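Local coordinates for putative hemin storage protein (Bordetella bronchiseptica, PDB 6AU1) that cleaves deacetylated poly-beta-1,6-N-acetylglucosamine through the glycoside hydrolase domain represented by this chain, and can thereby disrupt bacterial biofilms, at residues Ala286-Gln291 with Asp295-Glu300; Arg319-Leu324 with Tyr332-Asp337. One frame throughout, in Å; residues are numbered along the deposited sequence. Where two conformers were deposited one is given.

Interaction 1: Ala286-Gln291 with Asp295-Glu300; sequences AAVARQ and DRTIFE
Val288 turns CG1 away from its backbone N (chi1 175°), which aims that methyl at Thr297 and leaves CG2 for the ring of Phe299. Thr297 answers with OG1 anti to its own carbonyl carbon (chi1 -59°), and the two side chains meet tip to tip, Val288 CG1 lying 3.5 Å from Thr297 OG1 and 3.8 Å from Thr297 CB. Phe299 arrives from the opposite direction to the valine. Its far end makes the touch, Phe299 CZ standing 3.8 Å from Val288 CG2 and 3.9 Å from Val288 CB, with the methyl placed obliquely to the ring. On the strand itself, Thr297 CG2 sits over one face of the Phe299 ring, 4.1 Å above its plane and toward the rim. Within these segments Val288, near the C-terminal end of helix 277-290, is the helix residue that meets strand 297-305. An outer helix thus packs on the strand that follows it, consistent with the TIM-barrel clan of this hydrolase domain. Leu253, Val240 and Leu265 also pack on Val288. The contact is buried and apolar: its one polar side-chain atom, Thr297 OG1, is satisfied by a hydrogen bond to Gly293 O in the connecting turn, so the hydroxyl can lie against a methyl group without lacking a partner.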
ATOM      1  N   ALA A 286     -18.727 -10.425   1.182  1.00 24.69           N
ATOM      2  CA  ALA A 286     -19.698 -10.573   2.263  1.00 27.31           C
ATOM      3  C   ALA A 286     -19.145 -10.013   3.566  1.00 27.39           C
ATOM      4  O   ALA A 286     -19.864  -9.366   4.331  1.00 28.15           O
ATOM      5  CB  ALA A 286     -20.087 -12.030   2.440  1.00 29.81           C
ATOM      6  N   ALA A 287     -17.862 -10.270   3.816  1.00 26.70           N
ATOM      7  CA  ALA A 287     -17.215  -9.782   5.031  1.00 27.83           C
ATOM      8  C   ALA A 287     -17.178  -8.261   5.057  1.00 24.11           C
ATOM      9  O   ALA A 287     -17.450  -7.644   6.087  1.00 25.89           O
ATOM     10  CB  ALA A 287     -15.799 -10.351   5.158  1.00 23.17           C
ATOM     11  N   VAL A 288     -16.831  -7.662   3.919  1.00 20.83           N
ATOM     12  CA  VAL A 288     -16.785  -6.209   3.810  1.00 21.87           C
ATOM     13  C   VAL A 288     -18.186  -5.616   3.984  1.00 25.38           C
ATOM     14  O   VAL A 288     -18.367  -4.627   4.699  1.00 24.68           O
ATOM     15  CB  VAL A 288     -16.183  -5.772   2.460  1.00 23.10           C
ATOM     16  CG1 VAL A 288     -16.264  -4.266   2.301  1.00 20.65           C
ATOM     17  CG2 VAL A 288     -14.737  -6.237   2.375  1.00 21.95           C
ATOM     18  N   ALA A 289     -19.172  -6.233   3.341  1.00 23.64           N
ATOM     19  CA  ALA A 289     -20.562  -5.790   3.467  1.00 26.42           C
ATOM     20  C   ALA A 289     -21.033  -5.828   4.921  1.00 32.14           C
ATOM     21  O   ALA A 289     -21.755  -4.939   5.378  1.00 30.69           O
ATOM     22  CB  ALA A 289     -21.471  -6.645   2.599  1.00 31.17           C
ATOM     23  N   ARG A 290     -20.608  -6.862   5.638  1.00 28.83           N
ATOM     24  CA  ARG A 290     -20.995  -7.063   7.031  1.00 31.69           C
ATOM     25  C   ARG A 290     -20.512  -5.894   7.892  1.00 33.49           C
ATOM     26  O   ARG A 290     -21.154  -5.532   8.876  1.00 37.16           O
ATOM     27  CB  ARG A 290     -20.433  -8.396   7.526  1.00 32.37           C
ATOM     28  CG  ARG A 290     -20.936  -8.884   8.862  1.00 44.50           C
ATOM     29  CD  ARG A 290     -20.648 -10.379   9.003  1.00 54.47           C
ATOM     30  NE  ARG A 290     -21.404 -11.181   8.039  1.00 62.07           N
ATOM     31  CZ  ARG A 290     -20.881 -11.813   6.988  1.00 58.05           C
ATOM     32  NH1 ARG A 290     -19.575 -11.760   6.741  1.00 47.16           N
ATOM     33  NH2 ARG A 290     -21.673 -12.511   6.182  1.00 58.84           N
ATOM     34  N   GLN A 291     -19.392  -5.296   7.495  1.00 31.96           N
ATOM     35  CA  GLN A 291     -18.849  -4.116   8.164  1.00 31.70           C
ATOM     36  C   GLN A 291     -19.357  -2.818   7.528  1.00 33.66           C
ATOM     37  O   GLN A 291     -18.866  -1.735   7.851  1.00 36.78           O
ATOM     38  CB  GLN A 291     -17.313  -4.135   8.128  1.00 34.10           C
ATOM     39  CG  GLN A 291     -16.693  -5.379   8.738  1.00 35.81           C
ATOM     40  CD  GLN A 291     -17.044  -5.541  10.199  1.00 42.48           C
ATOM     41  OE1 GLN A 291     -16.961  -4.591  10.977  1.00 48.86           O
ATOM     42  NE2 GLN A 291     -17.447  -6.748  10.581  1.00 44.98           N
ATOM     43  N   ASP A 295     -18.976   0.934   0.301  1.00 25.14           N
ATOM     44  CA  ASP A 295     -18.916   2.270  -0.280  0.51 26.04           C
ATOM     45  C   ASP A 295     -17.495   2.833  -0.330  1.00 27.76           C
ATOM     46  O   ASP A 295     -17.174   3.629  -1.217  1.00 25.92           O
ATOM     47  CB  ASP A 295     -19.832   3.228   0.483  0.51 29.30           C
ATOM     48  CG  ASP A 295     -21.293   3.039   0.127  0.51 34.70           C
ATOM     49  OD1 ASP A 295     -21.573   2.477  -0.952  0.51 37.28           O
ATOM     50  OD2 ASP A 295     -22.161   3.455   0.923  0.51 39.03           O
ATOM     51  N   ARG A 296     -16.627   2.413   0.584  1.00 21.45           N
ATOM     52  CA  ARG A 296     -15.270   2.957   0.562  1.00 20.99           C
ATOM     53  C   ARG A 296     -14.175   1.902   0.486  1.00 19.23           C
ATOM     54  O   ARG A 296     -12.994   2.224   0.576  1.00 22.51           O
ATOM     55  CB  ARG A 296     -15.058   3.863   1.775  1.00 30.57           C
ATOM     56  CG  ARG A 296     -15.950   5.100   1.716  1.00 37.79           C
ATOM     57  CD  ARG A 296     -15.558   6.160   2.719  1.00 41.36           C
ATOM     58  NE  ARG A 296     -15.945   5.805   4.077  1.00 44.31           N
ATOM     59  CZ  ARG A 296     -15.102   5.363   5.000  1.00 42.47           C
ATOM     60  NH1 ARG A 296     -13.816   5.222   4.712  1.00 34.64           N
ATOM     61  NH2 ARG A 296     -15.548   5.069   6.214  1.00 51.40           N
ATOM     62  N   THR A 297     -14.557   0.649   0.285  1.00 19.30           N
ATOM     63  CA  THR A 297     -13.551  -0.389   0.059  1.00 18.10           C
ATOM     64  C   THR A 297     -13.340  -0.589  -1.431  1.00 20.24           C
ATOM     65  O   THR A 297     -14.285  -0.833  -2.175  1.00 21.13           O
ATOM     66  CB  THR A 297     -13.951  -1.722   0.714  1.00 17.14           C
ATOM     67  OG1 THR A 297     -14.111  -1.510   2.116  1.00 21.26           O
ATOM     68  CG2 THR A 297     -12.874  -2.793   0.489  1.00 17.89           C
ATOM     69  N   ILE A 298     -12.092  -0.456  -1.856  1.00 14.75           N
ATOM     70  CA  ILE A 298     -11.706  -0.733  -3.226  1.00 18.38           C
ATOM     71  C   ILE A 298     -11.142  -2.141  -3.282  1.00 18.98           C
ATOM     72  O   ILE A 298     -10.170  -2.453  -2.595  1.00 18.20           O
ATOM     73  CB  ILE A 298     -10.678   0.283  -3.728  1.00 17.98           C
ATOM     74  CG1 ILE A 298     -11.275   1.689  -3.651  1.00 16.56           C
ATOM     75  CG2 ILE A 298     -10.222  -0.048  -5.146  1.00 16.50           C
ATOM     76  CD1 ILE A 298     -10.289   2.794  -3.950  1.00 20.41           C
ATOM     77  N   PHE A 299     -11.782  -3.003  -4.063  1.00 16.41           N
ATOM     78  CA  PHE A 299     -11.302  -4.367  -4.205  1.00 17.36           C
ATOM     79  C   PHE A 299     -10.212  -4.371  -5.261  1.00 17.13           C
ATOM     80  O   PHE A 299     -10.488  -4.318  -6.460  1.00 16.58           O
ATOM     81  CB  PHE A 299     -12.451  -5.318  -4.561  1.00 19.26           C
ATOM     82  CG  PHE A 299     -13.454  -5.474  -3.452  1.00 17.73           C
ATOM     83  CD1 PHE A 299     -14.453  -4.522  -3.265  1.00 19.49           C
ATOM     84  CD2 PHE A 299     -13.383  -6.549  -2.585  1.00 16.59           C
ATOM     85  CE1 PHE A 299     -15.358  -4.648  -2.229  1.00 19.93           C
ATOM     86  CE2 PHE A 299     -14.304  -6.696  -1.547  1.00 19.93           C
ATOM     87  CZ  PHE A 299     -15.287  -5.744  -1.366  1.00 21.86           C
ATOM     88  N   GLU A 300      -8.968  -4.403  -4.797  1.00 14.27           N
ATOM     89  CA  GLU A 300      -7.830  -4.333  -5.704  1.00 14.38           C
ATOM     90  C   GLU A 300      -7.431  -5.735  -6.155  1.00 14.82           C
ATOM     91  O   GLU A 300      -6.945  -6.543  -5.365  1.00 16.87           O
ATOM     92  CB  GLU A 300      -6.657  -3.621  -5.038  1.00 18.57           C
ATOM     93  CG  GLU A 300      -5.512  -3.369  -5.987  1.00 17.89           C
ATOM     94  CD  GLU A 300      -4.514  -2.369  -5.448  1.00 25.45           C
ATOM     95  OE1 GLU A 300      -4.532  -2.072  -4.232  1.00 22.13           O
ATOM     96  OE2 GLU A 300      -3.704  -1.880  -6.256  1.00 25.23           O
TER

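Interaction 2: Arg319-Leu324 with Tyr332-Asp337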
ATOM      1  N   ARG A 319     -13.780 -11.298 -15.353  1.00 19.62           N
ATOM      2  CA  ARG A 319     -14.804 -12.098 -14.676  1.00 21.85           C
ATOM      3  C   ARG A 319     -14.852 -11.743 -13.193  1.00 20.94           C
ATOM      4  O   ARG A 319     -15.930 -11.745 -12.590  1.00 22.28           O
ATOM      5  CB  ARG A 319     -14.553 -13.597 -14.835  1.00 23.94           C
ATOM      6  CG  ARG A 319     -14.927 -14.177 -16.186  1.00 31.70           C
ATOM      7  CD  ARG A 319     -14.654 -15.674 -16.204  1.00 40.87           C
ATOM      8  NE  ARG A 319     -14.535 -16.203 -17.560  1.00 57.15           N
ATOM      9  CZ  ARG A 319     -13.779 -17.248 -17.887  1.00 69.90           C
ATOM     10  NH1 ARG A 319     -13.065 -17.873 -16.957  1.00 70.07           N
ATOM     11  NH2 ARG A 319     -13.730 -17.663 -19.145  1.00 75.75           N
ATOM     12  N   GLN A 320     -13.691 -11.442 -12.608  1.00 19.13           N
ATOM     13  CA  GLN A 320     -13.662 -11.030 -11.207  1.00 18.87           C
ATOM     14  C   GLN A 320     -14.372  -9.686 -11.039  1.00 20.49           C
ATOM     15  O   GLN A 320     -15.144  -9.494 -10.094  1.00 19.65           O
ATOM     16  CB  GLN A 320     -12.224 -10.953 -10.673  1.00 16.83           C
ATOM     17  CG  GLN A 320     -11.594 -12.319 -10.492  1.00 17.25           C
ATOM     18  CD  GLN A 320     -10.208 -12.232  -9.887  1.00 19.35           C
ATOM     19  OE1 GLN A 320      -9.494 -11.250 -10.091  1.00 19.49           O
ATOM     20  NE2 GLN A 320      -9.828 -13.251  -9.129  1.00 22.97           N
ATOM     21  N   MET A 321     -14.143  -8.769 -11.974  1.00 16.46           N
ATOM     22  CA  MET A 321     -14.808  -7.471 -11.911  1.00 15.78           C
ATOM     23  C   MET A 321     -16.319  -7.614 -12.084  1.00 18.88           C
ATOM     24  O   MET A 321     -17.083  -6.970 -11.368  1.00 19.95           O
ATOM     25  CB  MET A 321     -14.230  -6.521 -12.958  1.00 16.66           C
ATOM     26  CG  MET A 321     -12.791  -6.112 -12.638  1.00 17.32           C
ATOM     27  SD  MET A 321     -12.081  -5.123 -13.954  1.00 17.56           S
ATOM     28  CE  MET A 321     -10.434  -4.849 -13.294  1.00 19.37           C
ATOM     29  N   VAL A 322     -16.755  -8.470 -13.006  1.00 18.52           N
ATOM     30  CA  VAL A 322     -18.188  -8.674 -13.197  1.00 20.64           C
ATOM     31  C   VAL A 322     -18.784  -9.299 -11.935  1.00 22.74           C
ATOM     32  O   VAL A 322     -19.889  -8.938 -11.514  1.00 22.15           O
ATOM     33  CB  VAL A 322     -18.486  -9.555 -14.442  1.00 22.69           C
ATOM     34  CG1 VAL A 322     -19.971  -9.988 -14.496  1.00 25.37           C
ATOM     35  CG2 VAL A 322     -18.097  -8.800 -15.715  1.00 22.91           C
ATOM     36  N   GLN A 323     -18.039 -10.209 -11.308  1.00 22.93           N
ATOM     37  CA  GLN A 323     -18.532 -10.852 -10.095  1.00 24.93           C
ATOM     38  C   GLN A 323     -18.721  -9.812  -8.992  1.00 20.09           C
ATOM     39  O   GLN A 323     -19.750  -9.820  -8.298  1.00 23.70           O
ATOM     40  CB  GLN A 323     -17.583 -11.964  -9.619  1.00 22.45           C
ATOM     41  CG  GLN A 323     -18.045 -12.628  -8.320  1.00 27.99           C
ATOM     42  CD  GLN A 323     -16.999 -13.559  -7.708  1.00 30.48           C
ATOM     43  OE1 GLN A 323     -15.809 -13.453  -7.997  1.00 34.55           O
ATOM     44  NE2 GLN A 323     -17.454 -14.483  -6.864  1.00 28.00           N
ATOM     45  N   LEU A 324     -17.726  -8.942  -8.824  1.00 20.24           N
ATOM     46  CA  LEU A 324     -17.811  -7.838  -7.861  1.00 19.82           C
ATOM     47  C   LEU A 324     -19.041  -6.975  -8.130  1.00 20.56           C
ATOM     48  O   LEU A 324     -19.819  -6.689  -7.217  1.00 22.36           O
ATOM     49  CB  LEU A 324     -16.551  -6.969  -7.896  1.00 16.74           C
ATOM     50  CG  LEU A 324     -15.245  -7.594  -7.400  1.00 18.44           C
ATOM     51  CD1 LEU A 324     -14.065  -6.646  -7.639  1.00 18.40           C
ATOM     52  CD2 LEU A 324     -15.341  -8.003  -5.927  1.00 23.66           C
ATOM     53  N   TYR A 332     -13.298  -0.908  -7.458  1.00 16.24           N
ATOM     54  CA  TYR A 332     -12.299  -1.946  -7.680  1.00 14.52           C
ATOM     55  C   TYR A 332     -11.224  -1.435  -8.614  1.00 15.22           C
ATOM     56  O   TYR A 332     -11.281  -0.299  -9.076  1.00 15.86           O
ATOM     57  CB  TYR A 332     -12.935  -3.241  -8.229  1.00 15.00           C
ATOM     58  CG  TYR A 332     -13.850  -3.046  -9.419  1.00 17.24           C
ATOM     59  CD1 TYR A 332     -13.333  -2.858 -10.695  1.00 16.08           C
ATOM     60  CD2 TYR A 332     -15.232  -3.065  -9.262  1.00 18.08           C
ATOM     61  CE1 TYR A 332     -14.176  -2.673 -11.786  1.00 16.81           C
ATOM     62  CE2 TYR A 332     -16.083  -2.886 -10.350  1.00 18.28           C
ATOM     63  CZ  TYR A 332     -15.537  -2.689 -11.606  1.00 20.49           C
ATOM     64  OH  TYR A 332     -16.364  -2.508 -12.682  1.00 22.24           O
ATOM     65  N   GLY A 333     -10.237  -2.275  -8.872  1.00 13.92           N
ATOM     66  CA  GLY A 333      -9.126  -1.879  -9.720  1.00 17.00           C
ATOM     67  C   GLY A 333      -8.161  -3.030  -9.850  1.00 16.13           C
ATOM     68  O   GLY A 333      -8.477  -4.157  -9.450  1.00 14.80           O
ATOM     69  N   TYR A 334      -6.984  -2.773 -10.410  1.00 14.40           N
ATOM     70  CA  TYR A 334      -6.032  -3.862 -10.551  1.00 12.43           C
ATOM     71  C   TYR A 334      -4.594  -3.371 -10.426  1.00 11.71           C
ATOM     72  O   TYR A 334      -4.287  -2.190 -10.620  1.00 14.24           O
ATOM     73  CB  TYR A 334      -6.224  -4.603 -11.888  1.00 14.58           C
ATOM     74  CG  TYR A 334      -5.869  -3.776 -13.105  1.00 16.67           C
ATOM     75  CD1 TYR A 334      -4.549  -3.688 -13.552  1.00 16.10           C
ATOM     76  CD2 TYR A 334      -6.847  -3.088 -13.814  1.00 16.90           C
ATOM     77  CE1 TYR A 334      -4.219  -2.920 -14.660  1.00 13.97           C
ATOM     78  CE2 TYR A 334      -6.529  -2.320 -14.923  1.00 16.00           C
ATOM     79  CZ  TYR A 334      -5.212  -2.244 -15.347  1.00 14.73           C
ATOM     80  OH  TYR A 334      -4.879  -1.481 -16.446  1.00 17.06           O
ATOM     81  N   TYR A 335      -3.733  -4.329 -10.098  1.00 15.17           N
ATOM     82  CA  TYR A 335      -2.294  -4.139  -9.989  1.00 14.39           C
ATOM     83  C   TYR A 335      -1.649  -5.400 -10.555  1.00 14.66           C
ATOM     84  O   TYR A 335      -2.090  -6.497 -10.231  1.00 16.12           O
ATOM     85  CB  TYR A 335      -1.877  -3.923  -8.524  1.00 11.95           C
ATOM     86  CG  TYR A 335      -0.380  -3.858  -8.329  1.00 12.49           C
ATOM     87  CD1 TYR A 335       0.376  -2.880  -8.964  1.00 12.34           C
ATOM     88  CD2 TYR A 335       0.281  -4.764  -7.501  1.00 14.45           C
ATOM     89  CE1 TYR A 335       1.765  -2.814  -8.785  1.00 15.26           C
ATOM     90  CE2 TYR A 335       1.658  -4.705  -7.315  1.00 17.89           C
ATOM     91  CZ  TYR A 335       2.396  -3.727  -7.966  1.00 15.51           C
ATOM     92  OH  TYR A 335       3.769  -3.673  -7.786  1.00 15.80           O
ATOM     93  N   PRO A 336      -0.618  -5.268 -11.413  1.00 14.44           N
ATOM     94  CA  PRO A 336       0.029  -4.094 -11.995  1.00 12.31           C
ATOM     95  C   PRO A 336      -0.430  -3.840 -13.425  1.00 16.90           C
ATOM     96  O   PRO A 336      -1.029  -4.717 -14.050  1.00 18.48           O
ATOM     97  CB  PRO A 336       1.507  -4.493 -11.978  1.00 16.55           C
ATOM     98  CG  PRO A 336       1.435  -5.984 -12.355  1.00 16.68           C
ATOM     99  CD  PRO A 336       0.096  -6.504 -11.794  1.00 17.72           C
ATOM    100  N   ASP A 337      -0.145  -2.658 -13.944  1.00 17.95           N
ATOM    101  CA  ASP A 337      -0.353  -2.432 -15.365  1.00 15.38           C
ATOM    102  C   ASP A 337       0.937  -2.747 -16.110  1.00 14.59           C
ATOM    103  O   ASP A 337       1.971  -2.094 -15.900  1.00 17.66           O
ATOM    104  CB  ASP A 337      -0.801  -1.003 -15.637  1.00 18.49           C
ATOM    105  CG  ASP A 337      -1.364  -0.845 -17.032  1.00 17.61           C
ATOM    106  OD1 ASP A 337      -2.454  -1.395 -17.273  1.00 19.68           O
ATOM    107  OD2 ASP A 337      -0.698  -0.226 -17.885  1.00 20.36           O
TER
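Met321 runs past Tyr332 with its chain extended beyond CG (chi2 175°), and this straight shape carries its terminal methyl on to Tyr334. The methionine crosses the Tyr332 side chain at about a right angle: Met321 CB lies over one face of the ring, and Met321 CG is 3.8 Å from Tyr332 CE1. The sulfur follows in a Met-aromatic contact, Met321 SD standing 4.9 Å from the centroid of the Tyr332 ring in an oblique position, 56° off the normal. At the end of the chain, Met321 CE reaches Tyr334 CD2 at 4.0 Å. Leu324, one helical turn on, slides past Tyr332 in the opposite direction and sets CD1 3.6 Å from Tyr332 CB. Beyond the contact, Tyr332 OH is hydrogen-bonded to Val352 O and Arg325 NH1. Tyr334 OH donates to Asp337 OD1 at 2.6 Å, on the anti side of the carboxylate, and the same oxygen forms a salt bridge with Arg35. Helix 314-326 leads into strand 332-335 as in the beta/alpha units of a TIM barrel. Both phenols have their hydroxyls tied to polar partners while their ring carbons serve a buried, apolar interface with a single sulfur at the Tyr332 ring.

The two interactions follow in series along the chain, 286-291 with 295-300 closing before 319-324 with 332-337 opens, and their centres lie 14 Å apart. Each packs an outer helix on a strand of the same curled sheet: helix 277-290 on 297-305, then helix 314-326 on 332-335. These strands are parallel neighbours, joined by a probable hydrogen bond from Gly333 N to Phe299 O at 3.2 Å, and Leu324 CD1 also packs on Phe299 CB. Strand 332-335 in turn pairs with strand 8-12 at the start of the chain. The contacts therefore belong to the closing part of the TIM-barrel-like hydrolase domain, where the last strands meet the first.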